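Local structure of endopolygalacturonase (Chondrostereum purpureum, 1K5C) at residues I202-H207 against R231-A236; G267-G272 against T297-N302. The protein probably hydrolyses the alpha-1,4 links between galacturonosyl units inside polygalacturonate chains, as a family 28 glycoside hydrolase. All blocks are in the same frame, centred on the assembly; numbering follows the deposited sequence. Where two conformers were deposited one is given.

Interaction 1 of 2, residues I202-H207 against R231-A236; sequences IATGKH and RTATSA
Thr204 OG1 accepts one of the two hydrogen bonds between the loops, and the backbone of Thr234 takes part in both, its N as donor and its O as acceptor. Thr234 N donates to Thr204 OG1 (3.0 Å, 165° at the hydrogen), while Gly205 N bonds to Thr234 O, also at 3.0 Å. With chi1 at -73°, Thr204 OG1 sits beside its own backbone N and faces Thr234 N, while CG2, anti to that N, lies 3.4 Å from Thr234 O. The two threonine side chains run alongside each other, Thr204 CG2 3.7 Å from Thr234 OG1. CA-H...O contacts supplement these bonds: Ser235 O approaches Gly205 CA at 3.0 Å, and Lys206 O receives the CA of Ala236.

Each segment is the turn between two strands of one coil of the right-handed parallel beta-helix, and the turns of neighbouring coils meet here. The first makes a type II beta turn from Ala203 to Lys206, closed by Lys206 N to Ala203 O, with Gly205 taking the positive phi (81°).

Apolar contact is small and lies on the buried side: Ile202 CG2 meets Ala236 CB at 3.7 Å. Nearby, the Ala233 CB methyl rests against the carbonyl Ile202 O. The His207 ring meets Ser235 O and Ala236 CA obliquely; NE2 is 3.1 Å from Ser235 O but poorly angled for a hydrogen bond, and ND1 is instead bonded to Ser237 OG.

Interaction 2 of 2, residues G267-G272 against T297-N302; sequences GNPGTG and TVECGN
Glu299 runs out with CG anti to its backbone N (chi1 180°) and then bends at chi2 (86°), which brings OE2 up to Gly267 N; Asn302, also extended at chi1, swings ND2 to Thr271 O. These two bonds join the loop after strand 254-259 to the end of strand 294-299 and the loop that follows it, on adjacent coils of the parallel beta-helix. Gly267 N lies 2.9 Å from Glu299 OE2, and approaches from above the carboxylate plane. Pro269 crosses the Glu299 side chain at about a right angle, its CD 3.5 Å from OE2 and its CB near Glu299 CG. Replacing Glu299 by alanine is likely to leave Gly267 N without this acceptor and to open a gap beside the Pro269 ring, where CG and OE2 now pack.

Farther along, Pro269 CB comes to 3.5 Å from Gly301 N. Gly301 CA makes a CA-H...O contact with Gly270 O (3.3 Å), where a side chain on Gly301 would clash with the carbonyls of Pro269 and Gly270. Thr271 CG2 touches Gly301 O, and Cys300 turns away to its disulfide with Cys303. Thr271 O lies 2.9 Å from Asn302 ND2, 3° out of the amide plane of Asn302.

Interactions 1 and 2 follow in series along the chain, with their centres about 13 Å apart. Arg231 joins them directly: its NH2 lies 2.9 Å from Gly267 O and its NE 2.9 Å from Asn268 O, both probable hydrogen bonds, while NH2 also forms a salt bridge to Asp264. Thus the loop 231-236 that meets 202-207 also holds the loop 267-272 that meets 297-302. Both contacts lie near residues that bind galacturonate in other crystals of this enzyme: the Tyr262 side chain is about 8 Å from that of Ile202 and about 9 Å from that of Pro269. Lys228 is about 7 Å from Ile202, again between side chains.

Interaction 1 of 2, residues I202-H207 against R231-A236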
# COMPACT_ATOMS: atom_id res chain seq x y z
N ILE A 202 -3.48 -11.42 4.30
CA ILE A 202 -2.44 -12.44 4.39
C ILE A 202 -2.99 -13.74 3.84
O ILE A 202 -4.04 -14.25 4.31
CB ILE A 202 -1.98 -12.59 5.85
CG1 ILE A 202 -1.39 -11.27 6.37
CG2 ILE A 202 -1.04 -13.77 5.99
CD1 ILE A 202 -0.07 -10.87 5.72
N ALA A 203 -2.30 -14.27 2.85
CA ALA A 203 -2.64 -15.53 2.17
C ALA A 203 -1.72 -16.65 2.62
O ALA A 203 -0.66 -16.44 3.25
CB ALA A 203 -2.49 -15.31 0.65
N THR A 204 -2.09 -17.87 2.24
CA THR A 204 -1.28 -19.04 2.56
C THR A 204 0.18 -18.82 2.09
O THR A 204 0.46 -18.36 0.98
CB THR A 204 -1.89 -20.26 1.85
OG1 THR A 204 -3.10 -20.53 2.62
CG2 THR A 204 -0.98 -21.49 1.85
N GLY A 205 1.09 -19.19 3.01
CA GLY A 205 2.53 -19.15 2.72
C GLY A 205 3.14 -17.76 2.85
O GLY A 205 4.36 -17.65 2.57
N LYS A 206 2.41 -16.75 3.25
CA LYS A 206 2.96 -15.39 3.34
C LYS A 206 3.25 -15.03 4.78
O LYS A 206 2.53 -15.41 5.71
CB LYS A 206 1.93 -14.42 2.71
CG LYS A 206 1.58 -14.77 1.25
CD LYS A 206 2.80 -14.92 0.35
CE LYS A 206 2.31 -15.25 -1.08
NZ LYS A 206 3.48 -15.58 -1.94
N HIS A 207 4.34 -14.25 4.95
CA HIS A 207 4.83 -13.94 6.29
C HIS A 207 5.28 -12.48 6.30
O HIS A 207 6.21 -12.11 5.58
CB HIS A 207 6.07 -14.80 6.66
CG HIS A 207 5.74 -16.27 6.59
ND1 HIS A 207 5.16 -16.97 7.65
CD2 HIS A 207 5.88 -17.15 5.55
CE1 HIS A 207 4.96 -18.23 7.26
NE2 HIS A 207 5.40 -18.35 6.03
N ARG A 231 -9.40 -16.15 6.31
CA ARG A 231 -9.83 -17.20 7.25
C ARG A 231 -9.14 -18.53 6.90
O ARG A 231 -8.81 -19.31 7.78
CB ARG A 231 -11.36 -17.34 7.16
CG ARG A 231 -11.89 -18.43 8.09
CD ARG A 231 -13.40 -18.57 7.99
NE ARG A 231 -14.14 -17.46 8.56
CZ ARG A 231 -14.91 -16.61 7.87
NH1 ARG A 231 -15.00 -16.60 6.56
NH2 ARG A 231 -15.64 -15.72 8.56
N THR A 232 -9.00 -18.82 5.58
CA THR A 232 -8.48 -20.13 5.15
C THR A 232 -6.96 -20.23 5.08
O THR A 232 -6.45 -21.30 4.74
CB THR A 232 -9.09 -20.45 3.77
OG1 THR A 232 -8.71 -19.41 2.87
CG2 THR A 232 -10.61 -20.62 3.80
N ALA A 233 -6.23 -19.15 5.33
CA ALA A 233 -4.78 -19.18 5.12
C ALA A 233 -4.10 -20.09 6.09
O ALA A 233 -4.41 -20.12 7.29
CB ALA A 233 -4.20 -17.76 5.29
N THR A 234 -3.09 -20.81 5.58
CA THR A 234 -2.24 -21.63 6.41
C THR A 234 -0.78 -21.32 6.11
O THR A 234 -0.43 -20.67 5.12
CB THR A 234 -2.51 -23.15 6.11
OG1 THR A 234 -2.26 -23.40 4.72
CG2 THR A 234 -3.96 -23.48 6.49
N SER A 235 0.12 -21.80 6.99
CA SER A 235 1.58 -21.55 6.81
C SER A 235 1.86 -20.08 6.58
O SER A 235 2.61 -19.70 5.65
CB SER A 235 2.14 -22.39 5.65
OG SER A 235 1.94 -23.76 5.88
N ALA A 236 1.23 -19.22 7.42
CA ALA A 236 1.29 -17.78 7.21
C ALA A 236 1.49 -17.11 8.59
O ALA A 236 1.23 -17.74 9.62
CB ALA A 236 0.03 -17.26 6.55

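Interaction 2 of 2, residues G267-G272 against T297-N302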
# COMPACT_ATOMS: atom_id res chain seq x y z
N GLY A 267 -16.23 -13.62 12.84
CA GLY A 267 -16.85 -14.94 12.74
C GLY A 267 -15.89 -16.03 12.36
O GLY A 267 -15.13 -15.89 11.36
N ASN A 268 -15.85 -17.11 13.10
CA ASN A 268 -15.09 -18.32 12.79
C ASN A 268 -13.72 -17.89 12.30
O ASN A 268 -13.31 -18.32 11.22
CB ASN A 268 -15.82 -19.17 11.76
CG ASN A 268 -15.34 -20.54 11.29
OD1 ASN A 268 -15.53 -21.15 10.16
ND2 ASN A 268 -14.64 -21.21 12.22
N PRO A 269 -12.94 -17.12 13.10
CA PRO A 269 -11.61 -16.71 12.61
C PRO A 269 -10.71 -17.91 12.43
O PRO A 269 -10.71 -18.90 13.16
CB PRO A 269 -11.12 -15.74 13.69
CG PRO A 269 -11.82 -16.29 14.94
CD PRO A 269 -13.25 -16.60 14.44
N GLY A 270 -9.84 -17.79 11.42
CA GLY A 270 -8.86 -18.83 11.14
C GLY A 270 -7.75 -18.89 12.18
O GLY A 270 -7.49 -17.94 12.92
N THR A 271 -7.08 -20.03 12.13
CA THR A 271 -5.99 -20.29 13.09
C THR A 271 -4.65 -20.48 12.43
O THR A 271 -3.64 -20.73 13.11
CB THR A 271 -6.31 -21.53 13.95
OG1 THR A 271 -6.41 -22.63 13.01
CG2 THR A 271 -7.57 -21.31 14.74
N GLY A 272 -4.58 -20.41 11.08
CA GLY A 272 -3.38 -20.74 10.34
C GLY A 272 -2.48 -19.57 9.96
O GLY A 272 -1.46 -19.80 9.31
N THR A 297 -11.92 -3.46 16.93
CA THR A 297 -12.27 -4.88 17.02
C THR A 297 -11.00 -5.70 16.73
O THR A 297 -10.30 -5.43 15.74
CB THR A 297 -13.42 -5.28 16.09
OG1 THR A 297 -14.63 -4.76 16.74
CG2 THR A 297 -13.58 -6.78 15.87
N VAL A 298 -10.78 -6.69 17.58
CA VAL A 298 -9.74 -7.71 17.40
C VAL A 298 -10.47 -9.05 17.35
O VAL A 298 -11.18 -9.37 18.31
CB VAL A 298 -8.72 -7.68 18.55
CG1 VAL A 298 -7.74 -8.85 18.40
CG2 VAL A 298 -8.00 -6.33 18.59
N GLU A 299 -10.30 -9.78 16.24
CA GLU A 299 -10.96 -11.08 16.03
C GLU A 299 -9.88 -12.10 15.68
O GLU A 299 -9.54 -12.31 14.53
CB GLU A 299 -12.03 -10.95 14.93
CG GLU A 299 -12.75 -12.27 14.65
CD GLU A 299 -13.93 -12.55 15.54
OE1 GLU A 299 -14.16 -11.83 16.51
OE2 GLU A 299 -14.68 -13.52 15.23
N CYS A 300 -9.36 -12.74 16.72
CA CYS A 300 -8.27 -13.70 16.59
C CYS A 300 -8.76 -15.13 16.76
O CYS A 300 -9.41 -15.45 17.77
CB CYS A 300 -7.20 -13.52 17.69
SG CYS A 300 -6.18 -12.04 17.51
N GLY A 301 -8.36 -16.01 15.82
CA GLY A 301 -8.32 -17.45 16.07
C GLY A 301 -6.98 -17.89 16.59
O GLY A 301 -6.93 -18.95 17.25
N ASN A 302 -5.88 -17.16 16.33
CA ASN A 302 -4.57 -17.58 16.78
C ASN A 302 -3.68 -16.33 16.87
O ASN A 302 -3.17 -15.85 15.84
CB ASN A 302 -3.99 -18.64 15.83
CG ASN A 302 -2.65 -19.17 16.31
OD1 ASN A 302 -2.17 -18.81 17.41
ND2 ASN A 302 -2.05 -20.05 15.49